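Local coordinates for protein DNA-entry nuclease inhibitor (Bacillus subtilis subsp. subtilis, PDB 4MQD) that inhibits the DNA-degrading activity of the DNA-entry nuclease and takes part in competence for transformation, at residues Glu40-Phe52 with Ser74-Thr86. Sequence-based numbering, arbitrary orientation.
Sequences EKGYAAADGAISF and SYEKKVTVPFHVT
Val-81 lays its CG2 methyl over the centre of the Tyr-43 ring, 3.7 Å from CG2 to the ring centroid and 10° off the normal, a CH-pi contact. Tyr-43 turns its ring onto this methyl with chi1 at 75°, its CG lodged over the backbone with N on one flank and C on the other, while Val-79 CG1 packs obliquely against Tyr-43 CD1 at 3.4 Å. With an alanine here, Val-81 CG2 would probably lose the ring face it rests on and Val-79 CG1 its neighbour at CD1, opening a gap between hairpin and strand. Further along, the CD1 tip of Ile-50 meets Val-81 CG1 tip to tip at 3.6 Å and approaches the Phe-83 ring obliquely, Ile-50 CD1 standing 3.4 Å from Phe-83 CD1. Gly-48 O lies at the edge of that ring, near its plane. Phe-52 presents its own edge to Val-79 CG1 more loosely, Phe-52 CE1 to Val-79 CG1 being 4.3 Å.

The polar link is one hydrogen bond, Lys-77 NZ to Glu-40 O (2.7 Å), at the end of helix 36-41. Gly-42 leaves the helix with positive phi, and a side chain there would collide with Lys-77 CE.

The contact is face-to-face packing of two sheets: hairpin 43-46/49-53, one margin of the antiparallel sheet with 49-53 next to strand 19-24, faces strand 77-85, the outermost strand of the mixed sheet, whose neighbour 107-116 supplies Cys-113 against Phe-52.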
# COMPACT_ATOMS: atom_id res chain seq x y z
N GLU A 40 3.68 12.24 -18.16
CA GLU A 40 3.85 12.69 -16.77
C GLU A 40 2.57 12.48 -15.97
O GLU A 40 2.62 12.13 -14.79
CB GLU A 40 4.28 14.17 -16.72
CG GLU A 40 5.42 14.46 -15.75
CD GLU A 40 5.07 14.13 -14.31
OE1 GLU A 40 5.88 13.44 -13.65
OE2 GLU A 40 4.00 14.55 -13.83
N LYS A 41 1.42 12.70 -16.61
CA LYS A 41 0.13 12.41 -15.98
C LYS A 41 -0.07 10.91 -15.76
O LYS A 41 -0.69 10.50 -14.77
CB LYS A 41 -1.02 12.97 -16.83
CG LYS A 41 -1.13 14.48 -16.77
CD LYS A 41 -2.26 15.00 -17.65
CE LYS A 41 -2.37 16.51 -17.57
NZ LYS A 41 -3.44 17.05 -18.45
N GLY A 42 0.45 10.10 -16.67
CA GLY A 42 0.37 8.64 -16.56
C GLY A 42 -0.88 8.03 -17.15
O GLY A 42 -1.14 6.84 -16.98
N TYR A 43 -1.67 8.85 -17.85
CA TYR A 43 -2.87 8.36 -18.53
C TYR A 43 -3.23 9.24 -19.72
O TYR A 43 -2.71 10.34 -19.87
CB TYR A 43 -4.05 8.28 -17.56
CG TYR A 43 -4.65 9.61 -17.20
CD1 TYR A 43 -4.05 10.45 -16.27
CD2 TYR A 43 -5.84 10.05 -17.79
CE1 TYR A 43 -4.60 11.67 -15.93
CE2 TYR A 43 -6.40 11.27 -17.47
CZ TYR A 43 -5.77 12.08 -16.53
OH TYR A 43 -6.32 13.30 -16.20
N ALA A 44 -4.13 8.72 -20.55
CA ALA A 44 -4.71 9.48 -21.65
C ALA A 44 -6.10 8.93 -21.93
O ALA A 44 -6.26 7.74 -22.17
CB ALA A 44 -3.83 9.37 -22.88
N ALA A 45 -7.10 9.81 -21.89
CA ALA A 45 -8.50 9.39 -22.03
C ALA A 45 -9.11 9.87 -23.34
O ALA A 45 -8.67 10.87 -23.92
CB ALA A 45 -9.31 9.92 -20.86
N ALA A 46 -10.12 9.14 -23.81
CA ALA A 46 -10.87 9.51 -25.00
C ALA A 46 -12.17 8.71 -25.08
O ALA A 46 -12.16 7.49 -24.88
CB ALA A 46 -10.04 9.27 -26.26
N ASP A 47 -13.28 9.39 -25.38
CA ASP A 47 -14.61 8.78 -25.46
C ASP A 47 -14.96 8.09 -24.15
O ASP A 47 -15.15 8.74 -23.12
CB ASP A 47 -14.68 7.79 -26.63
CG ASP A 47 -16.08 7.21 -26.81
OD1 ASP A 47 -16.99 7.61 -26.07
OD2 ASP A 47 -16.25 6.36 -27.71
N GLY A 48 -15.06 6.77 -24.21
CA GLY A 48 -15.30 5.97 -23.01
C GLY A 48 -14.15 5.03 -22.74
O GLY A 48 -14.37 3.88 -22.35
N ALA A 49 -12.92 5.51 -22.94
CA ALA A 49 -11.73 4.67 -22.77
C ALA A 49 -10.61 5.45 -22.09
O ALA A 49 -10.44 6.65 -22.32
CB ALA A 49 -11.26 4.14 -24.11
N ILE A 50 -9.85 4.75 -21.24
CA ILE A 50 -8.68 5.32 -20.58
C ILE A 50 -7.49 4.40 -20.82
O ILE A 50 -7.55 3.21 -20.52
CB ILE A 50 -8.89 5.45 -19.05
CG1 ILE A 50 -10.13 6.30 -18.74
CG2 ILE A 50 -7.65 6.05 -18.40
CD1 ILE A 50 -10.62 6.15 -17.31
N SER A 51 -6.41 4.96 -21.37
CA SER A 51 -5.16 4.23 -21.49
C SER A 51 -4.23 4.66 -20.37
O SER A 51 -4.08 5.85 -20.11
CB SER A 51 -4.49 4.49 -22.84
OG SER A 51 -5.36 4.14 -23.91
N PHE A 52 -3.63 3.68 -19.70
CA PHE A 52 -2.69 3.94 -18.63
C PHE A 52 -1.28 3.67 -19.12
O PHE A 52 -1.04 2.72 -19.87
CB PHE A 52 -3.01 3.08 -17.41
CG PHE A 52 -4.28 3.47 -16.71
CD1 PHE A 52 -4.33 4.61 -15.91
CD2 PHE A 52 -5.44 2.72 -16.86
CE1 PHE A 52 -5.50 4.97 -15.27
CE2 PHE A 52 -6.61 3.08 -16.23
CZ PHE A 52 -6.64 4.21 -15.43
N SER A 74 2.89 -0.32 -1.58
CA SER A 74 4.06 -0.19 -2.46
C SER A 74 3.64 0.16 -3.89
O SER A 74 2.93 -0.61 -4.53
CB SER A 74 4.86 -1.49 -2.45
OG SER A 74 5.19 -1.89 -1.13
N TYR A 75 4.09 1.31 -4.37
CA TYR A 75 3.86 1.73 -5.76
C TYR A 75 4.77 2.89 -6.16
O TYR A 75 5.29 3.60 -5.30
CB TYR A 75 2.40 2.13 -5.97
CG TYR A 75 1.92 3.28 -5.11
CD1 TYR A 75 1.42 3.05 -3.83
CD2 TYR A 75 1.96 4.59 -5.58
CE1 TYR A 75 0.97 4.10 -3.04
CE2 TYR A 75 1.51 5.64 -4.79
CZ TYR A 75 1.02 5.39 -3.53
OH TYR A 75 0.58 6.43 -2.75
N GLU A 76 4.95 3.07 -7.46
CA GLU A 76 5.75 4.16 -8.01
C GLU A 76 4.91 5.20 -8.76
O GLU A 76 5.43 6.24 -9.16
CB GLU A 76 6.84 3.61 -8.91
CG GLU A 76 7.92 2.85 -8.15
CD GLU A 76 9.20 2.69 -8.94
OE1 GLU A 76 9.15 2.70 -10.19
OE2 GLU A 76 10.27 2.54 -8.31
N LYS A 77 3.62 4.92 -8.94
CA LYS A 77 2.71 5.84 -9.61
C LYS A 77 1.27 5.54 -9.20
O LYS A 77 0.87 4.38 -9.13
CB LYS A 77 2.84 5.71 -11.13
CG LYS A 77 2.05 6.72 -11.95
CD LYS A 77 2.52 8.14 -11.71
CE LYS A 77 2.18 9.06 -12.87
NZ LYS A 77 2.74 10.42 -12.67
N LYS A 78 0.52 6.60 -8.90
CA LYS A 78 -0.91 6.49 -8.61
C LYS A 78 -1.65 7.47 -9.51
O LYS A 78 -1.36 8.66 -9.52
CB LYS A 78 -1.18 6.81 -7.14
CG LYS A 78 -2.65 6.70 -6.75
CD LYS A 78 -2.86 7.02 -5.28
CE LYS A 78 -4.33 6.94 -4.91
NZ LYS A 78 -4.56 7.20 -3.46
N VAL A 79 -2.62 6.95 -10.26
CA VAL A 79 -3.43 7.77 -11.15
C VAL A 79 -4.90 7.48 -10.87
O VAL A 79 -5.31 6.33 -10.91
CB VAL A 79 -3.12 7.46 -12.63
CG1 VAL A 79 -3.75 8.51 -13.53
CG2 VAL A 79 -1.62 7.39 -12.86
N THR A 80 -5.67 8.53 -10.59
CA THR A 80 -7.10 8.40 -10.35
C THR A 80 -7.88 9.22 -11.39
O THR A 80 -7.67 10.42 -11.51
CB THR A 80 -7.48 8.87 -8.93
OG1 THR A 80 -6.78 8.07 -7.97
CG2 THR A 80 -8.99 8.74 -8.69
N VAL A 81 -8.77 8.55 -12.11
CA VAL A 81 -9.48 9.15 -13.24
C VAL A 81 -10.97 8.81 -13.18
O VAL A 81 -11.34 7.67 -12.88
CB VAL A 81 -8.91 8.63 -14.58
CG1 VAL A 81 -9.62 9.27 -15.77
CG2 VAL A 81 -7.41 8.90 -14.65
N PRO A 82 -11.84 9.80 -13.47
CA PRO A 82 -13.27 9.50 -13.64
C PRO A 82 -13.51 8.56 -14.82
O PRO A 82 -12.88 8.70 -15.86
CB PRO A 82 -13.89 10.87 -13.91
CG PRO A 82 -12.96 11.84 -13.27
CD PRO A 82 -11.59 11.25 -13.43
N PHE A 83 -14.43 7.61 -14.65
CA PHE A 83 -14.70 6.62 -15.69
C PHE A 83 -16.16 6.17 -15.66
O PHE A 83 -16.65 5.70 -14.63
CB PHE A 83 -13.78 5.42 -15.51
CG PHE A 83 -13.90 4.39 -16.60
CD1 PHE A 83 -13.59 4.71 -17.92
CD2 PHE A 83 -14.32 3.10 -16.31
CE1 PHE A 83 -13.70 3.77 -18.92
CE2 PHE A 83 -14.43 2.15 -17.31
CZ PHE A 83 -14.12 2.49 -18.62
N HIS A 84 -16.83 6.32 -16.79
CA HIS A 84 -18.23 5.94 -16.92
C HIS A 84 -18.34 4.64 -17.70
O HIS A 84 -17.74 4.49 -18.76
CB HIS A 84 -19.03 7.04 -17.63
CG HIS A 84 -20.46 6.69 -17.85
ND1 HIS A 84 -21.41 6.76 -16.85
CD2 HIS A 84 -21.12 6.27 -18.96
CE1 HIS A 84 -22.59 6.39 -17.34
NE2 HIS A 84 -22.43 6.10 -18.62
N VAL A 85 -19.10 3.69 -17.16
CA VAL A 85 -19.35 2.42 -17.82
C VAL A 85 -20.71 2.50 -18.50
O VAL A 85 -21.74 2.60 -17.84
CB VAL A 85 -19.32 1.25 -16.81
CG1 VAL A 85 -19.63 -0.07 -17.50
CG2 VAL A 85 -17.97 1.19 -16.11
N THR A 86 -20.71 2.46 -19.83
CA THR A 86 -21.93 2.63 -20.62
C THR A 86 -22.82 1.39 -20.56
O THR A 86 -24.04 1.51 -20.41
CB THR A 86 -21.61 2.93 -22.10
OG1 THR A 86 -20.79 1.89 -22.64
CG2 THR A 86 -20.88 4.26 -22.23